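Local structure of putative efflux transporter (Bacteroides eggerthii, 4L8J) at residues 37-42 / 129-134. The protein is probably the periplasmic adaptor (membrane-fusion) subunit of an efflux pump, a member of the HlyD secretion protein family. Residues are numbered along the deposited sequence; the frame is centred on the assembly and turned at random.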
loop_
_atom_site.group_PDB
_atom_site.type_symbol
_atom_site.label_atom_id
_atom_site.label_comp_id
_atom_site.label_asym_id
_atom_site.label_seq_id
_atom_site.Cartn_x
_atom_site.Cartn_y
_atom_site.Cartn_z
ATOM N N LEU A 37 -60.287 -1.838 -19.372
ATOM C CA LEU A 37 -60.975 -3.119 -19.507
ATOM C C LEU A 37 -62.317 -2.898 -20.112
ATOM O O LEU A 37 -63.014 -1.960 -19.742
ATOM C CB LEU A 37 -61.119 -3.848 -18.166
ATOM C CG LEU A 37 -59.883 -4.521 -17.592
ATOM C CD1 LEU A 37 -60.270 -5.401 -16.421
ATOM C CD2 LEU A 37 -59.167 -5.362 -18.648
ATOM N N ALA A 38 -62.681 -3.738 -21.067
ATOM C CA ALA A 38 -63.971 -3.590 -21.715
ATOM C C ALA A 38 -64.540 -4.932 -22.104
ATOM O O ALA A 38 -63.777 -5.888 -22.308
ATOM C CB ALA A 38 -63.821 -2.715 -22.948
ATOM N N PHE A 39 -65.878 -5.007 -22.195
ATOM C CA PHE A 39 -66.572 -6.213 -22.653
ATOM C C PHE A 39 -66.337 -6.385 -24.170
ATOM O O PHE A 39 -66.101 -5.392 -24.875
ATOM C CB PHE A 39 -68.088 -6.128 -22.352
ATOM C CG PHE A 39 -68.494 -6.354 -20.915
ATOM C CD1 PHE A 39 -68.784 -7.630 -20.448
ATOM C CD2 PHE A 39 -68.632 -5.284 -20.040
ATOM C CE1 PHE A 39 -69.187 -7.835 -19.124
ATOM C CE2 PHE A 39 -69.042 -5.489 -18.715
ATOM C CZ PHE A 39 -69.303 -6.767 -18.265
ATOM N N ARG A 40 -66.376 -7.629 -24.665
ATOM C CA ARG A 40 -66.215 -7.875 -26.098
ATOM C C ARG A 40 -67.615 -7.974 -26.749
ATOM O O ARG A 40 -67.733 -8.161 -27.965
ATOM C CB ARG A 40 -65.364 -9.133 -26.358
ATOM C CG ARG A 40 -63.904 -8.986 -25.895
ATOM C CD ARG A 40 -63.138 -10.288 -26.018
ATOM N NE ARG A 40 -61.851 -10.220 -25.320
ATOM C CZ ARG A 40 -61.136 -11.278 -24.945
ATOM N NH1 ARG A 40 -61.577 -12.508 -25.187
ATOM N NH2 ARG A 40 -59.980 -11.115 -24.313
ATOM N N VAL A 41 -68.668 -7.857 -25.914
ATOM C CA VAL A 41 -70.091 -7.914 -26.288
ATOM C C VAL A 41 -70.786 -6.684 -25.732
ATOM O O VAL A 41 -70.247 -6.037 -24.842
ATOM C CB VAL A 41 -70.809 -9.224 -25.845
ATOM C CG1 VAL A 41 -70.370 -10.405 -26.694
ATOM C CG2 VAL A 41 -70.620 -9.521 -24.361
ATOM N N SER A 42 -71.977 -6.368 -26.243
ATOM C CA SER A 42 -72.796 -5.250 -25.780
ATOM C C SER A 42 -73.894 -5.778 -24.872
ATOM O O SER A 42 -74.369 -6.904 -25.060
ATOM C CB SER A 42 -73.398 -4.496 -26.965
ATOM O OG SER A 42 -72.389 -3.934 -27.790
ATOM N N THR A 129 -69.866 -12.562 -21.495
ATOM C CA THR A 129 -70.839 -11.876 -20.612
ATOM C C THR A 129 -70.193 -11.591 -19.242
ATOM O O THR A 129 -70.682 -10.746 -18.500
ATOM C CB THR A 129 -72.137 -12.673 -20.451
ATOM O OG1 THR A 129 -71.868 -13.962 -19.887
ATOM C CG2 THR A 129 -72.931 -12.788 -21.740
ATOM N N LYS A 130 -69.083 -12.277 -18.916
ATOM C CA LYS A 130 -68.330 -12.057 -17.672
ATOM C C LYS A 130 -67.004 -11.440 -18.013
ATOM O O LYS A 130 -66.215 -12.059 -18.729
ATOM C CB LYS A 130 -68.124 -13.374 -16.882
ATOM C CG LYS A 130 -69.425 -14.127 -16.576
ATOM C CD LYS A 130 -69.672 -14.273 -15.101
ATOM C CE LYS A 130 -71.033 -14.850 -14.792
ATOM N NZ LYS A 130 -71.029 -16.333 -14.861
ATOM N N LEU A 131 -66.763 -10.201 -17.564
ATOM C CA LEU A 131 -65.485 -9.532 -17.821
ATOM C C LEU A 131 -64.534 -9.864 -16.660
ATOM O O LEU A 131 -64.882 -9.635 -15.512
ATOM C CB LEU A 131 -65.713 -8.023 -17.985
ATOM C CG LEU A 131 -64.492 -7.107 -18.136
ATOM C CD1 LEU A 131 -63.695 -7.441 -19.403
ATOM C CD2 LEU A 131 -64.943 -5.639 -18.136
ATOM N N LEU A 132 -63.390 -10.476 -16.949
ATOM C CA LEU A 132 -62.447 -10.921 -15.915
ATOM C C LEU A 132 -61.152 -10.117 -15.929
ATOM O O LEU A 132 -60.815 -9.526 -16.957
ATOM C CB LEU A 132 -62.125 -12.423 -16.113
ATOM C CG LEU A 132 -63.319 -13.382 -16.331
ATOM C CD1 LEU A 132 -62.831 -14.780 -16.613
ATOM C CD2 LEU A 132 -64.282 -13.405 -15.132
ATOM N N ALA A 133 -60.426 -10.087 -14.793
ATOM C CA ALA A 133 -59.153 -9.384 -14.714
ATOM C C ALA A 133 -58.102 -10.148 -15.541
ATOM O O ALA A 133 -57.925 -11.355 -15.329
ATOM C CB ALA A 133 -58.707 -9.237 -13.262
ATOM N N PRO A 134 -57.468 -9.503 -16.546
ATOM C CA PRO A 134 -56.498 -10.234 -17.392
ATOM C C PRO A 134 -55.157 -10.491 -16.664
ATOM O O PRO A 134 -54.355 -11.327 -17.120
ATOM C CB PRO A 134 -56.335 -9.310 -18.603
ATOM C CG PRO A 134 -56.532 -7.939 -18.045
ATOM C CD PRO A 134 -57.579 -8.085 -16.951
#
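Residues 37-42 and 129-134 run roughly antiparallel, 152° apart, and come together with Phe-39 CA 6.0 Å from Leu-131 CA, no hydrogen bond joining the two segments. Such a pairing illustrates how the edges of two sheets in a sandwich can meet through side-chain packing, without backbone hydrogen bonds between them. Leu-131 is the wedge: its CB lies over one face of the Phe-39 ring, 3.9 Å from the centroid and 19° off the ring normal, a CH-pi contact displaced toward the rim on the CE1 side. Leu-131 extends its branches toward the opposing segment, a chi1 of 175° placing CG opposite the backbone N; CD1 comes within 3.3 Å of the carbonyl Ala-38 O, and CD2 packs against the side chain of Leu-37, 4.2 Å from Leu-37 CB. The same aromatic ring also uses its edge, for Phe-39 CE1 meets Thr-129 O at 3.3 Å, near the ring plane. Farther along, Leu-37 and Pro-134 reach toward each other tip to tip, CD2 of the leucine resting 3.6 Å from CD of the proline. At the other end, Val-41, buried but with a smaller contact here, brings CG2 to 4.2 Å from Thr-129 N, while the Thr-129 hydroxyl is hydrogen-bonded to Met-126 O. The contact belongs to the barrel-sandwich domain, whose two halves, probably lipoyl-like as in this family, are linked by the hairpin of helices 68-95 and 102-127. Strand 34-38 borders one four-stranded sheet beside strand 155-161, and strand 130-132 borders the other beside strand 61-65; Ile-156, Ile-62 and Ile-65 enlarge the apolar core, and Ile-70 of helix 68-95 touches both Val-41 and Thr-129 at the foot of the hairpin.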